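Local coordinates for protein D-psicose 3-epimerase (Agrobacterium tumefaciens, PDB 2HK0) that interconverts D-fructose and D-psicose by epimerisation at C3, a reaction in which a metal plays a pivotal part, at residues M243-I248 with L300-F305; D216-A221 with R253-T258; L48-I53 with V261-F266. All coordinates share one frame; numbering follows the deposited sequence.

Contact 1: residues M243-I248 with L300-F305; sequences MPWHEI and LAFSRF
W245 meets F302 in a T-shaped aromatic pair: the edge of the phenyl ring is set against one face of the indole, the planes lie 84° apart, and the centroid of the five-membered ring is 5.0 Å from that of F302. Followed outward from the backbone, W245 first brings its CB to 4.0 Å from F302 CZ. Its CG then sits 3.6 Å from F302 CE2. The closest approach comes at the next atom, where W245 CD1 lies 3.4 Å from F302 CZ, and the contact is already fading at NE1, 4.0 Å from F302 CE2. The six-membered part of the indole takes almost no share in it. The N-H of NE1 is engaged by E232 OE2, a bond that helps set the turn of the ring. On the opposite face CB of selenomethionine M243 lies toward the rim, folded back by the inverse gamma turn centred on P244, in which W245 N bonds M243 O at 2.7 Å. F302 reaches across because its CG is anti to the backbone N (chi1 173°), and the same side chain also packs on V306 of the second subunit. With helix 245-254 lying just ahead of the last barrel strand and helix 289-307 closing the chain, the pair joins two helices of the outer layer of a TIM barrel beside a subunit interface.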
HETATM    1  N   MSE A 243       0.348  -8.091  -2.675  1.00 19.99           N
HETATM    2  CA  MSE A 243       1.475  -7.653  -3.501  1.00 21.14           C
HETATM    3  C   MSE A 243       1.053  -6.321  -4.186  1.00 20.83           C
HETATM    4  O   MSE A 243      -0.106  -6.151  -4.576  1.00 19.75           O
HETATM    5  CB  MSE A 243       1.745  -8.744  -4.538  1.00 24.69           C
HETATM    6  CG  MSE A 243       3.123  -8.774  -5.162  1.00 32.57           C
HETATM    7 SE   MSE A 243       4.561  -9.043  -3.877  1.00 38.25          SE
HETATM    8  CE  MSE A 243       4.467 -10.936  -3.501  1.00 36.13           C
ATOM      9  N   PRO A 244       1.973  -5.352  -4.323  1.00 20.12           N
ATOM     10  CA  PRO A 244       1.582  -4.086  -4.970  1.00 20.15           C
ATOM     11  C   PRO A 244       1.541  -4.238  -6.504  1.00 18.86           C
ATOM     12  O   PRO A 244       2.341  -3.649  -7.231  1.00 17.09           O
ATOM     13  CB  PRO A 244       2.663  -3.103  -4.527  1.00 20.88           C
ATOM     14  CG  PRO A 244       3.526  -3.870  -3.535  1.00 24.28           C
ATOM     15  CD  PRO A 244       3.372  -5.306  -3.876  1.00 23.17           C
ATOM     16  N   TRP A 245       0.585  -5.019  -6.982  1.00 17.12           N
ATOM     17  CA  TRP A 245       0.458  -5.291  -8.401  1.00 16.94           C
ATOM     18  C   TRP A 245       0.428  -4.066  -9.307  1.00 16.77           C
ATOM     19  O   TRP A 245       1.060  -4.064 -10.358  1.00 16.69           O
ATOM     20  CB  TRP A 245      -0.763  -6.185  -8.631  1.00 16.69           C
ATOM     21  CG  TRP A 245      -0.607  -7.526  -7.948  1.00 12.49           C
ATOM     22  CD1 TRP A 245      -1.368  -8.025  -6.924  1.00 14.66           C
ATOM     23  CD2 TRP A 245       0.407  -8.500  -8.205  1.00 14.44           C
ATOM     24  NE1 TRP A 245      -0.881  -9.258  -6.524  1.00 12.98           N
ATOM     25  CE2 TRP A 245       0.208  -9.569  -7.291  1.00 15.32           C
ATOM     26  CE3 TRP A 245       1.475  -8.577  -9.121  1.00 16.23           C
ATOM     27  CZ2 TRP A 245       1.044 -10.702  -7.263  1.00 12.93           C
ATOM     28  CZ3 TRP A 245       2.295  -9.692  -9.096  1.00 16.40           C
ATOM     29  CH2 TRP A 245       2.076 -10.744  -8.167  1.00 13.74           C
ATOM     30  N   HIS A 246      -0.282  -3.022  -8.897  1.00 15.18           N
ATOM     31  CA  HIS A 246      -0.356  -1.816  -9.703  1.00 15.56           C
ATOM     32  C   HIS A 246       1.027  -1.166  -9.873  1.00 14.37           C
ATOM     33  O   HIS A 246       1.404  -0.760 -10.973  1.00 16.36           O
ATOM     34  CB  HIS A 246      -1.354  -0.840  -9.079  1.00 15.14           C
ATOM     35  CG  HIS A 246      -1.502   0.441  -9.848  1.00 19.20           C
ATOM     36  ND1 HIS A 246      -0.911   1.617  -9.449  1.00 16.98           N
ATOM     37  CD2 HIS A 246      -2.156   0.722 -10.999  1.00 19.59           C
ATOM     38  CE1 HIS A 246      -1.195   2.571 -10.319  1.00 19.99           C
ATOM     39  NE2 HIS A 246      -1.948   2.054 -11.270  1.00 18.47           N
ATOM     40  N   GLU A 247       1.779  -1.071  -8.784  1.00 15.44           N
ATOM     41  CA  GLU A 247       3.127  -0.500  -8.817  1.00 16.33           C
ATOM     42  C   GLU A 247       4.038  -1.354  -9.726  1.00 15.87           C
ATOM     43  O   GLU A 247       4.842  -0.829 -10.511  1.00 13.67           O
ATOM     44  CB  GLU A 247       3.713  -0.475  -7.399  1.00 18.99           C
ATOM     45  CG  GLU A 247       5.114   0.135  -7.316  1.00 21.97           C
ATOM     46  CD  GLU A 247       5.740  -0.021  -5.940  1.00 25.60           C
ATOM     47  OE1 GLU A 247       4.988  -0.004  -4.948  1.00 28.96           O
ATOM     48  OE2 GLU A 247       6.979  -0.146  -5.837  1.00 24.04           O
ATOM     49  N   ILE A 248       3.898  -2.669  -9.608  1.00 15.14           N
ATOM     50  CA  ILE A 248       4.688  -3.612 -10.399  1.00 16.36           C
ATOM     51  C   ILE A 248       4.355  -3.389 -11.876  1.00 15.52           C
ATOM     52  O   ILE A 248       5.240  -3.272 -12.715  1.00 14.71           O
ATOM     53  CB  ILE A 248       4.327  -5.086 -10.052  1.00 16.35           C
ATOM     54  CG1 ILE A 248       4.608  -5.387  -8.571  1.00 21.31           C
ATOM     55  CG2 ILE A 248       5.074  -6.050 -10.982  1.00 17.43           C
ATOM     56  CD1 ILE A 248       6.014  -5.310  -8.187  1.00 28.13           C
ATOM     57  N   LEU A 300      -4.621 -15.311 -14.191  1.00 13.77           N
ATOM     58  CA  LEU A 300      -4.171 -14.978 -15.548  1.00 13.24           C
ATOM     59  C   LEU A 300      -4.865 -13.704 -16.005  1.00 14.72           C
ATOM     60  O   LEU A 300      -4.216 -12.769 -16.483  1.00 14.22           O
ATOM     61  CB  LEU A 300      -4.545 -16.089 -16.547  1.00 13.22           C
ATOM     62  CG  LEU A 300      -3.646 -16.430 -17.747  1.00 18.45           C
ATOM     63  CD1 LEU A 300      -4.495 -17.106 -18.852  1.00 14.89           C
ATOM     64  CD2 LEU A 300      -2.896 -15.217 -18.273  1.00 13.27           C
ATOM     65  N   ALA A 301      -6.195 -13.689 -15.891  1.00 15.87           N
ATOM     66  CA  ALA A 301      -6.991 -12.515 -16.284  1.00 16.60           C
ATOM     67  C   ALA A 301      -6.580 -11.290 -15.460  1.00 16.45           C
ATOM     68  O   ALA A 301      -6.436 -10.186 -15.988  1.00 17.15           O
ATOM     69  CB  ALA A 301      -8.501 -12.802 -16.085  1.00 17.33           C
ATOM     70  N   PHE A 302      -6.407 -11.498 -14.159  1.00 15.38           N
ATOM     71  CA  PHE A 302      -5.989 -10.437 -13.246  1.00 15.07           C
ATOM     72  C   PHE A 302      -4.641  -9.896 -13.727  1.00 16.38           C
ATOM     73  O   PHE A 302      -4.440  -8.689 -13.841  1.00 17.77           O
ATOM     74  CB  PHE A 302      -5.849 -11.020 -11.824  1.00 13.44           C
ATOM     75  CG  PHE A 302      -5.252 -10.072 -10.816  1.00 14.44           C
ATOM     76  CD1 PHE A 302      -6.065  -9.241 -10.046  1.00 15.61           C
ATOM     77  CD2 PHE A 302      -3.874 -10.008 -10.635  1.00 14.56           C
ATOM     78  CE1 PHE A 302      -5.508  -8.364  -9.107  1.00 15.90           C
ATOM     79  CE2 PHE A 302      -3.309  -9.143  -9.710  1.00 13.78           C
ATOM     80  CZ  PHE A 302      -4.127  -8.316  -8.940  1.00 15.79           C
ATOM     81  N   SER A 303      -3.711 -10.796 -14.022  1.00 16.98           N
ATOM     82  CA  SER A 303      -2.376 -10.373 -14.438  1.00 16.27           C
ATOM     83  C   SER A 303      -2.356  -9.614 -15.745  1.00 16.38           C
ATOM     84  O   SER A 303      -1.622  -8.648 -15.892  1.00 15.42           O
ATOM     85  CB  SER A 303      -1.439 -11.574 -14.512  1.00 16.14           C
ATOM     86  OG  SER A 303      -1.308 -12.157 -13.231  1.00 15.26           O
ATOM     87  N   ARG A 304      -3.162 -10.044 -16.701  1.00 16.79           N
ATOM     88  CA  ARG A 304      -3.187  -9.345 -17.975  1.00 17.95           C
ATOM     89  C   ARG A 304      -3.783  -7.948 -17.814  1.00 18.73           C
ATOM     90  O   ARG A 304      -3.307  -6.989 -18.432  1.00 15.97           O
ATOM     91  CB  ARG A 304      -3.997 -10.145 -18.996  1.00 16.07           C
ATOM     92  CG  ARG A 304      -3.239 -11.342 -19.523  1.00 19.14           C
ATOM     93  CD  ARG A 304      -4.076 -12.221 -20.453  1.00 22.17           C
ATOM     94  NE  ARG A 304      -3.215 -13.149 -21.184  1.00 23.15           N
ATOM     95  CZ  ARG A 304      -3.598 -14.332 -21.652  1.00 25.33           C
ATOM     96  NH1 ARG A 304      -4.843 -14.755 -21.466  1.00 27.63           N
ATOM     97  NH2 ARG A 304      -2.729 -15.099 -22.311  1.00 24.79           N
ATOM     98  N   PHE A 305      -4.804  -7.837 -16.962  1.00 18.60           N
ATOM     99  CA  PHE A 305      -5.507  -6.567 -16.739  1.00 19.19           C
ATOM    100  C   PHE A 305      -4.707  -5.543 -15.925  1.00 19.85           C
ATOM    101  O   PHE A 305      -4.683  -4.365 -16.260  1.00 20.23           O
ATOM    102  CB  PHE A 305      -6.874  -6.846 -16.069  1.00 20.67           C
ATOM    103  CG  PHE A 305      -7.761  -5.618 -15.914  1.00 21.38           C
ATOM    104  CD1 PHE A 305      -8.013  -4.776 -16.996  1.00 21.22           C
ATOM    105  CD2 PHE A 305      -8.359  -5.325 -14.684  1.00 21.77           C
ATOM    106  CE1 PHE A 305      -8.856  -3.656 -16.856  1.00 24.88           C
ATOM    107  CE2 PHE A 305      -9.204  -4.208 -14.529  1.00 23.17           C
ATOM    108  CZ  PHE A 305      -9.455  -3.377 -15.608  1.00 21.70           C
TER

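Contact 2: residues D216-A221 with R253-T258; sequences DAIRTA and RDINYT
R219 and D254 form a salt bridge between the two segments, and I255 packs beside it against I218 and the backbone of R219. The ionic part is a single hydrogen bond from R219 NH1 to D254 OD2, 3.2 Å long and bent to 141° at the hydrogen. The oxygen is met nearly along its C-O direction, the acceptor is tilted from the guanidinium plane, and the two flat groups are turned 47° apart, so this is not a two-pronged, coplanar pairing. R219 CD passes 3.6 Å from the same D254 OD2. In the apolar part, I255 CD1 lies 3.8 Å from I218 CG2, the two side chains crossing roughly at right angles, while I255 CG2 rests 3.9 Å from R219 CA.

Outside this first shell, D216 steadies the arginine. R219 NH2 gives D216 OD1 a shorter bond of 2.9 Å, nearly in the guanidinium plane and on the anti side of the carboxylate, and bends at chi2 and chi3 let the arginine serve both aspartates. I255 is placed by the end of helix 245-254: N256, with positive phi, is the C-prime residue of a Schellman motif, in which Y257 N bonds back to L252 O and N256 N to R253 O (2.9 Å). Inward, I218 leans on F228 and I255 on L225, both of strand 225-230.

R219 of the third subunit comes close to this R219, and D216 of that subunit close to D254. Chemically, the contact pairs an apolar patch of I218 and I255 on the barrel side with a partly exposed Asp-Arg-Asp network; its two carboxylates probably offset the arginine's positive charge, and the mixture of signs probably eases both like-charge approaches across the interface.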
ATOM      1  N   ASP A 216      11.353   0.217  -7.823  1.00 17.65           N
ATOM      2  CA  ASP A 216      12.757   0.579  -7.964  1.00 18.96           C
ATOM      3  C   ASP A 216      13.604  -0.594  -8.418  1.00 18.06           C
ATOM      4  O   ASP A 216      14.516  -0.410  -9.218  1.00 15.53           O
ATOM      5  CB  ASP A 216      13.335   1.120  -6.650  1.00 22.43           C
ATOM      6  CG  ASP A 216      12.994   2.591  -6.415  1.00 28.92           C
ATOM      7  OD1 ASP A 216      12.397   3.239  -7.310  1.00 29.47           O
ATOM      8  OD2 ASP A 216      13.339   3.106  -5.327  1.00 31.25           O
ATOM      9  N   ALA A 217      13.303  -1.796  -7.916  1.00 15.03           N
ATOM     10  CA  ALA A 217      14.083  -2.976  -8.283  1.00 14.72           C
ATOM     11  C   ALA A 217      13.888  -3.290  -9.777  1.00 15.80           C
ATOM     12  O   ALA A 217      14.834  -3.654 -10.494  1.00 15.32           O
ATOM     13  CB  ALA A 217      13.659  -4.174  -7.420  1.00 12.40           C
ATOM     14  N   ILE A 218      12.660  -3.121 -10.247  1.00 15.50           N
ATOM     15  CA  ILE A 218      12.337  -3.400 -11.645  1.00 15.77           C
ATOM     16  C   ILE A 218      13.005  -2.389 -12.563  1.00 17.69           C
ATOM     17  O   ILE A 218      13.563  -2.744 -13.599  1.00 17.39           O
ATOM     18  CB  ILE A 218      10.814  -3.389 -11.845  1.00 16.83           C
ATOM     19  CG1 ILE A 218      10.234  -4.640 -11.178  1.00 17.02           C
ATOM     20  CG2 ILE A 218      10.463  -3.329 -13.334  1.00 16.16           C
ATOM     21  CD1 ILE A 218       8.712  -4.674 -11.089  1.00 17.65           C
ATOM     22  N   ARG A 219      12.969  -1.124 -12.166  1.00 16.78           N
ATOM     23  CA  ARG A 219      13.596  -0.092 -12.961  1.00 18.65           C
ATOM     24  C   ARG A 219      15.113  -0.281 -12.945  1.00 19.38           C
ATOM     25  O   ARG A 219      15.782   0.001 -13.934  1.00 17.33           O
ATOM     26  CB  ARG A 219      13.231   1.278 -12.405  1.00 21.99           C
ATOM     27  CG  ARG A 219      12.474   2.127 -13.378  1.00 27.53           C
ATOM     28  CD  ARG A 219      11.143   2.543 -12.829  1.00 29.07           C
ATOM     29  NE  ARG A 219      11.221   2.845 -11.408  1.00 29.87           N
ATOM     30  CZ  ARG A 219      10.154   2.947 -10.630  1.00 27.69           C
ATOM     31  NH1 ARG A 219       8.949   2.781 -11.157  1.00 24.59           N
ATOM     32  NH2 ARG A 219      10.301   3.158  -9.328  1.00 26.80           N
ATOM     33  N   THR A 220      15.650  -0.745 -11.815  1.00 18.62           N
ATOM     34  CA  THR A 220      17.087  -0.980 -11.701  1.00 19.36           C
ATOM     35  C   THR A 220      17.475  -2.058 -12.708  1.00 19.44           C
ATOM     36  O   THR A 220      18.488  -1.946 -13.398  1.00 19.21           O
ATOM     37  CB  THR A 220      17.464  -1.432 -10.273  1.00 19.88           C
ATOM     38  OG1 THR A 220      17.346  -0.320  -9.384  1.00 17.38           O
ATOM     39  CG2 THR A 220      18.883  -1.950 -10.223  1.00 19.45           C
ATOM     40  N   ALA A 221      16.663  -3.103 -12.802  1.00 18.27           N
ATOM     41  CA  ALA A 221      16.937  -4.180 -13.757  1.00 18.07           C
ATOM     42  C   ALA A 221      16.869  -3.587 -15.155  1.00 19.26           C
ATOM     43  O   ALA A 221      17.685  -3.907 -16.025  1.00 19.18           O
ATOM     44  CB  ALA A 221      15.901  -5.300 -13.614  1.00 15.08           C
ATOM     45  N   ARG A 253       5.937  -1.504 -17.294  1.00 20.28           N
ATOM     46  CA  ARG A 253       5.670  -0.645 -18.444  1.00 25.28           C
ATOM     47  C   ARG A 253       6.736   0.456 -18.575  1.00 24.59           C
ATOM     48  O   ARG A 253       7.149   0.786 -19.685  1.00 24.81           O
ATOM     49  CB  ARG A 253       4.268  -0.033 -18.356  1.00 27.74           C
ATOM     50  CG  ARG A 253       3.227  -0.796 -19.191  1.00 35.62           C
ATOM     51  CD  ARG A 253       2.203  -1.569 -18.351  1.00 37.89           C
ATOM     52  NE  ARG A 253       1.268  -0.667 -17.679  1.00 39.14           N
ATOM     53  CZ  ARG A 253       0.517  -1.006 -16.636  1.00 40.71           C
ATOM     54  NH1 ARG A 253       0.580  -2.235 -16.135  1.00 39.20           N
ATOM     55  NH2 ARG A 253      -0.287  -0.110 -16.081  1.00 41.71           N
ATOM     56  N   ASP A 254       7.196   1.004 -17.450  1.00 26.97           N
ATOM     57  CA  ASP A 254       8.239   2.040 -17.469  1.00 27.21           C
ATOM     58  C   ASP A 254       9.461   1.524 -18.230  1.00 26.36           C
ATOM     59  O   ASP A 254      10.092   2.269 -18.979  1.00 23.91           O
ATOM     60  CB  ASP A 254       8.724   2.409 -16.059  1.00 32.76           C
ATOM     61  CG  ASP A 254       7.808   3.387 -15.334  1.00 38.22           C
ATOM     62  OD1 ASP A 254       7.020   4.092 -16.004  1.00 39.35           O
ATOM     63  OD2 ASP A 254       7.902   3.456 -14.075  1.00 40.61           O
ATOM     64  N   ILE A 255       9.811   0.254 -18.030  1.00 22.50           N
ATOM     65  CA  ILE A 255      10.980  -0.286 -18.716  1.00 20.15           C
ATOM     66  C   ILE A 255      10.652  -0.960 -20.044  1.00 20.21           C
ATOM     67  O   ILE A 255      11.509  -1.633 -20.637  1.00 19.06           O
ATOM     68  CB  ILE A 255      11.754  -1.284 -17.817  1.00 18.69           C
ATOM     69  CG1 ILE A 255      10.920  -2.537 -17.557  1.00 18.29           C
ATOM     70  CG2 ILE A 255      12.109  -0.615 -16.505  1.00 19.41           C
ATOM     71  CD1 ILE A 255      11.722  -3.661 -16.859  1.00 14.16           C
ATOM     72  N   ASN A 256       9.419  -0.781 -20.510  1.00 18.77           N
ATOM     73  CA  ASN A 256       8.982  -1.382 -21.763  1.00 22.84           C
ATOM     74  C   ASN A 256       9.196  -2.898 -21.790  1.00 23.42           C
ATOM     75  O   ASN A 256       9.590  -3.459 -22.822  1.00 21.11           O
ATOM     76  CB  ASN A 256       9.735  -0.772 -22.957  1.00 26.78           C
ATOM     77  CG  ASN A 256       9.405   0.685 -23.171  1.00 33.06           C
ATOM     78  OD1 ASN A 256       8.240   1.077 -23.142  1.00 35.08           O
ATOM     79  ND2 ASN A 256      10.432   1.501 -23.406  1.00 34.52           N
ATOM     80  N   TYR A 257       8.939  -3.567 -20.671  1.00 20.65           N
ATOM     81  CA  TYR A 257       9.117  -5.010 -20.628  1.00 20.32           C
ATOM     82  C   TYR A 257       8.142  -5.702 -21.584  1.00 21.75           C
ATOM     83  O   TYR A 257       6.927  -5.484 -21.514  1.00 21.86           O
ATOM     84  CB  TYR A 257       8.878  -5.534 -19.211  1.00 18.77           C
ATOM     85  CG  TYR A 257       9.206  -6.994 -19.040  1.00 15.94           C
ATOM     86  CD1 TYR A 257      10.518  -7.441 -19.144  1.00 16.59           C
ATOM     87  CD2 TYR A 257       8.211  -7.925 -18.758  1.00 17.00           C
ATOM     88  CE1 TYR A 257      10.836  -8.784 -18.971  1.00 18.83           C
ATOM     89  CE2 TYR A 257       8.516  -9.277 -18.575  1.00 15.35           C
ATOM     90  CZ  TYR A 257       9.833  -9.694 -18.684  1.00 16.84           C
ATOM     91  OH  TYR A 257      10.159 -11.014 -18.492  1.00 14.38           O
ATOM     92  N   THR A 258       8.678  -6.530 -22.475  1.00 20.65           N
ATOM     93  CA  THR A 258       7.853  -7.275 -23.426  1.00 24.23           C
ATOM     94  C   THR A 258       8.187  -8.773 -23.309  1.00 23.94           C
ATOM     95  O   THR A 258       7.863  -9.565 -24.199  1.00 21.80           O
ATOM     96  CB  THR A 258       8.099  -6.830 -24.902  1.00 27.36           C
ATOM     97  OG1 THR A 258       9.482  -7.008 -25.238  1.00 27.57           O
ATOM     98  CG2 THR A 258       7.717  -5.361 -25.099  1.00 27.33           C
TER

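Contact 3: residues L48-I53 with V261-F266; sequences LGFDII and VIMEPF
F50 and selenomethionine M263 make the first of two kinds of contact here, a Met-aromatic pair in which selenium stands in for sulfur. SE lies 5.1 Å from the centroid of the F50 ring and 79° off its normal, which places it at the rim. The selenium is 4.0 Å from F50 CZ, while the terminal methyl, M263 CE, comes to 3.9 Å from F50 CE1. A bend at the end of the M263 chain (chi3 68°) lays SE and CE together along this edge. V45 and L300 also touch F50, and A299 touches M263, so the pair lies in the layer between the strands and helices 39-47 and 289-307.

The second kind is purely aliphatic. I52 CG2 meets I262 CD1 at 3.8 Å, the two side chains crossing at about a right angle. I262 also touches H227 and H229, whereas I53 packs outward on helix 39-47, which puts the isoleucine pair on the inner side of the sheet.

I52 CA and I262 CA are 7.8 Å apart, too far for direct strand pairing; strand 22-26 comes between them in the barrel order, and its H23 bonds D51 and I52. All four touching side chains are buried and uncharged, so burial of apolar surface and close van der Waals packing probably carry the contact, with perhaps a small selenium-aromatic contribution.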
ATOM      1  N   LEU A  48      -6.223 -23.329 -20.828  1.00 23.99           N
ATOM      2  CA  LEU A  48      -6.593 -22.374 -19.793  1.00 22.60           C
ATOM      3  C   LEU A  48      -6.330 -20.939 -20.265  1.00 22.98           C
ATOM      4  O   LEU A  48      -6.654 -19.978 -19.573  1.00 23.26           O
ATOM      5  CB  LEU A  48      -5.824 -22.667 -18.497  1.00 23.19           C
ATOM      6  CG  LEU A  48      -6.136 -24.019 -17.835  1.00 22.99           C
ATOM      7  CD1 LEU A  48      -5.174 -24.247 -16.668  1.00 21.94           C
ATOM      8  CD2 LEU A  48      -7.597 -24.048 -17.356  1.00 24.52           C
ATOM      9  N   GLY A  49      -5.727 -20.782 -21.434  1.00 21.15           N
ATOM     10  CA  GLY A  49      -5.511 -19.426 -21.929  1.00 22.04           C
ATOM     11  C   GLY A  49      -4.119 -18.823 -21.819  1.00 20.03           C
ATOM     12  O   GLY A  49      -3.887 -17.710 -22.291  1.00 19.07           O
ATOM     13  N   PHE A  50      -3.188 -19.534 -21.203  1.00 17.92           N
ATOM     14  CA  PHE A  50      -1.830 -19.014 -21.073  1.00 19.33           C
ATOM     15  C   PHE A  50      -1.080 -18.986 -22.411  1.00 19.46           C
ATOM     16  O   PHE A  50      -1.297 -19.836 -23.273  1.00 19.21           O
ATOM     17  CB  PHE A  50      -1.041 -19.866 -20.068  1.00 18.67           C
ATOM     18  CG  PHE A  50      -1.508 -19.706 -18.625  1.00 19.90           C
ATOM     19  CD1 PHE A  50      -0.983 -18.693 -17.813  1.00 16.04           C
ATOM     20  CD2 PHE A  50      -2.463 -20.574 -18.084  1.00 17.27           C
ATOM     21  CE1 PHE A  50      -1.396 -18.548 -16.482  1.00 17.29           C
ATOM     22  CE2 PHE A  50      -2.884 -20.435 -16.749  1.00 16.33           C
ATOM     23  CZ  PHE A  50      -2.342 -19.412 -15.948  1.00 15.56           C
ATOM     24  N   ASP A  51      -0.191 -18.006 -22.569  1.00 18.98           N
ATOM     25  CA  ASP A  51       0.630 -17.887 -23.769  1.00 18.38           C
ATOM     26  C   ASP A  51       1.839 -18.820 -23.620  1.00 18.51           C
ATOM     27  O   ASP A  51       2.423 -19.262 -24.601  1.00 17.88           O
ATOM     28  CB  ASP A  51       1.192 -16.470 -23.898  1.00 20.63           C
ATOM     29  CG  ASP A  51       0.116 -15.390 -23.865  1.00 22.81           C
ATOM     30  OD1 ASP A  51      -0.806 -15.458 -24.698  1.00 22.37           O
ATOM     31  OD2 ASP A  51       0.210 -14.467 -23.012  1.00 19.23           O
ATOM     32  N   ILE A  52       2.220 -19.094 -22.376  1.00 16.76           N
ATOM     33  CA  ILE A  52       3.403 -19.889 -22.085  1.00 14.92           C
ATOM     34  C   ILE A  52       3.237 -20.903 -20.956  1.00 15.78           C
ATOM     35  O   ILE A  52       2.449 -20.696 -20.021  1.00 17.71           O
ATOM     36  CB  ILE A  52       4.564 -18.940 -21.651  1.00 18.25           C
ATOM     37  CG1 ILE A  52       4.967 -18.026 -22.812  1.00 16.80           C
ATOM     38  CG2 ILE A  52       5.753 -19.732 -21.101  1.00 11.42           C
ATOM     39  CD1 ILE A  52       5.839 -16.890 -22.359  1.00 18.91           C
ATOM     40  N   ILE A  53       3.985 -22.000 -21.047  1.00 15.87           N
ATOM     41  CA  ILE A  53       4.016 -22.984 -19.971  1.00 15.93           C
ATOM     42  C   ILE A  53       5.507 -23.098 -19.657  1.00 15.86           C
ATOM     43  O   ILE A  53       6.326 -23.258 -20.558  1.00 14.23           O
ATOM     44  CB  ILE A  53       3.442 -24.377 -20.365  1.00 16.50           C
ATOM     45  CG1 ILE A  53       3.634 -25.346 -19.192  1.00 17.63           C
ATOM     46  CG2 ILE A  53       4.130 -24.922 -21.611  1.00 16.26           C
ATOM     47  CD1 ILE A  53       3.001 -26.749 -19.401  1.00 18.60           C
ATOM     48  N   VAL A 261       5.937 -13.268 -18.178  1.00 16.34           N
ATOM     49  CA  VAL A 261       5.554 -13.111 -16.782  1.00 15.79           C
ATOM     50  C   VAL A 261       4.966 -14.482 -16.423  1.00 16.44           C
ATOM     51  O   VAL A 261       3.865 -14.820 -16.863  1.00 17.44           O
ATOM     52  CB  VAL A 261       4.479 -12.017 -16.608  1.00 16.11           C
ATOM     53  CG1 VAL A 261       4.019 -11.968 -15.156  1.00 13.68           C
ATOM     54  CG2 VAL A 261       5.044 -10.667 -17.023  1.00 17.61           C
ATOM     55  N   ILE A 262       5.714 -15.268 -15.653  1.00 15.46           N
ATOM     56  CA  ILE A 262       5.288 -16.609 -15.271  1.00 14.97           C
ATOM     57  C   ILE A 262       4.841 -16.650 -13.824  1.00 16.33           C
ATOM     58  O   ILE A 262       5.623 -16.311 -12.915  1.00 15.57           O
ATOM     59  CB  ILE A 262       6.449 -17.631 -15.383  1.00 17.78           C
ATOM     60  CG1 ILE A 262       7.212 -17.438 -16.701  1.00 15.78           C
ATOM     61  CG2 ILE A 262       5.889 -19.073 -15.239  1.00 17.32           C
ATOM     62  CD1 ILE A 262       6.369 -17.647 -17.948  1.00 15.38           C
HETATM   63  N   MSE A 263       3.601 -17.054 -13.581  1.00 14.77           N
HETATM   64  CA  MSE A 263       3.169 -17.171 -12.185  1.00 16.29           C
HETATM   65  C   MSE A 263       3.723 -18.521 -11.704  1.00 16.28           C
HETATM   66  O   MSE A 263       3.635 -19.528 -12.405  1.00 16.31           O
HETATM   67  CB  MSE A 263       1.646 -17.115 -12.047  1.00 13.82           C
HETATM   68  CG  MSE A 263       0.870 -18.139 -12.848  1.00 16.38           C
HETATM   69 SE   MSE A 263      -1.047 -17.806 -12.572  1.00 26.19          SE
HETATM   70  CE  MSE A 263      -1.241 -16.105 -13.482  1.00 18.19           C
ATOM     71  N   GLU A 264       4.306 -18.523 -10.513  1.00 16.30           N
ATOM     72  CA  GLU A 264       4.928 -19.710  -9.946  1.00 17.23           C
ATOM     73  C   GLU A 264       4.283 -19.996  -8.592  1.00 16.96           C
ATOM     74  O   GLU A 264       4.921 -19.911  -7.548  1.00 18.65           O
ATOM     75  CB  GLU A 264       6.424 -19.419  -9.792  1.00 19.23           C
ATOM     76  CG  GLU A 264       7.283 -20.546  -9.268  1.00 22.12           C
ATOM     77  CD  GLU A 264       8.739 -20.109  -9.128  1.00 25.77           C
ATOM     78  OE1 GLU A 264       8.973 -19.014  -8.578  1.00 25.34           O
ATOM     79  OE2 GLU A 264       9.641 -20.853  -9.567  1.00 28.70           O
ATOM     80  N   PRO A 265       2.995 -20.347  -8.596  1.00 19.32           N
ATOM     81  CA  PRO A 265       2.345 -20.616  -7.315  1.00 18.91           C
ATOM     82  C   PRO A 265       2.599 -22.007  -6.739  1.00 16.79           C
ATOM     83  O   PRO A 265       2.664 -23.000  -7.456  1.00 16.16           O
ATOM     84  CB  PRO A 265       0.870 -20.350  -7.620  1.00 18.99           C
ATOM     85  CG  PRO A 265       0.741 -20.792  -9.069  1.00 20.73           C
ATOM     86  CD  PRO A 265       2.051 -20.436  -9.733  1.00 17.31           C
ATOM     87  N   PHE A 266       2.756 -22.056  -5.426  1.00 15.72           N
ATOM     88  CA  PHE A 266       2.978 -23.311  -4.717  1.00 18.07           C
ATOM     89  C   PHE A 266       2.045 -23.235  -3.505  1.00 17.90           C
ATOM     90  O   PHE A 266       2.355 -22.576  -2.505  1.00 18.36           O
ATOM     91  CB  PHE A 266       4.443 -23.423  -4.274  1.00 16.66           C
ATOM     92  CG  PHE A 266       5.426 -23.650  -5.414  1.00 19.03           C
ATOM     93  CD1 PHE A 266       5.468 -24.874  -6.086  1.00 18.16           C
ATOM     94  CD2 PHE A 266       6.337 -22.653  -5.778  1.00 17.87           C
ATOM     95  CE1 PHE A 266       6.413 -25.107  -7.109  1.00 20.61           C
ATOM     96  CE2 PHE A 266       7.280 -22.866  -6.788  1.00 19.32           C
ATOM     97  CZ  PHE A 266       7.320 -24.102  -7.461  1.00 18.98           C
TER

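Overall arrangement
From the N terminus, residues 48-53 open the longest loop, closed by contact 3 when the chain reaches 261-266, which begins in the last barrel strand and runs off its end. Contact 2 is nested within it, closing a short loop from 216-221 to 253-258 through strand 225-230 and helix 245-254. Contact 1 starts from that same helix at 243-248 and ends at 300-305, crossing both others. It touches both: I248 CG2 packs on I218 CD1 of contact 2, and R304 NH2 forms a salt bridge with D51 OD1 of contact 3, whereas contacts 2 and 3 only adjoin in the sequence. Together they tie helix 289-307 to the outer helices and the barrel closure.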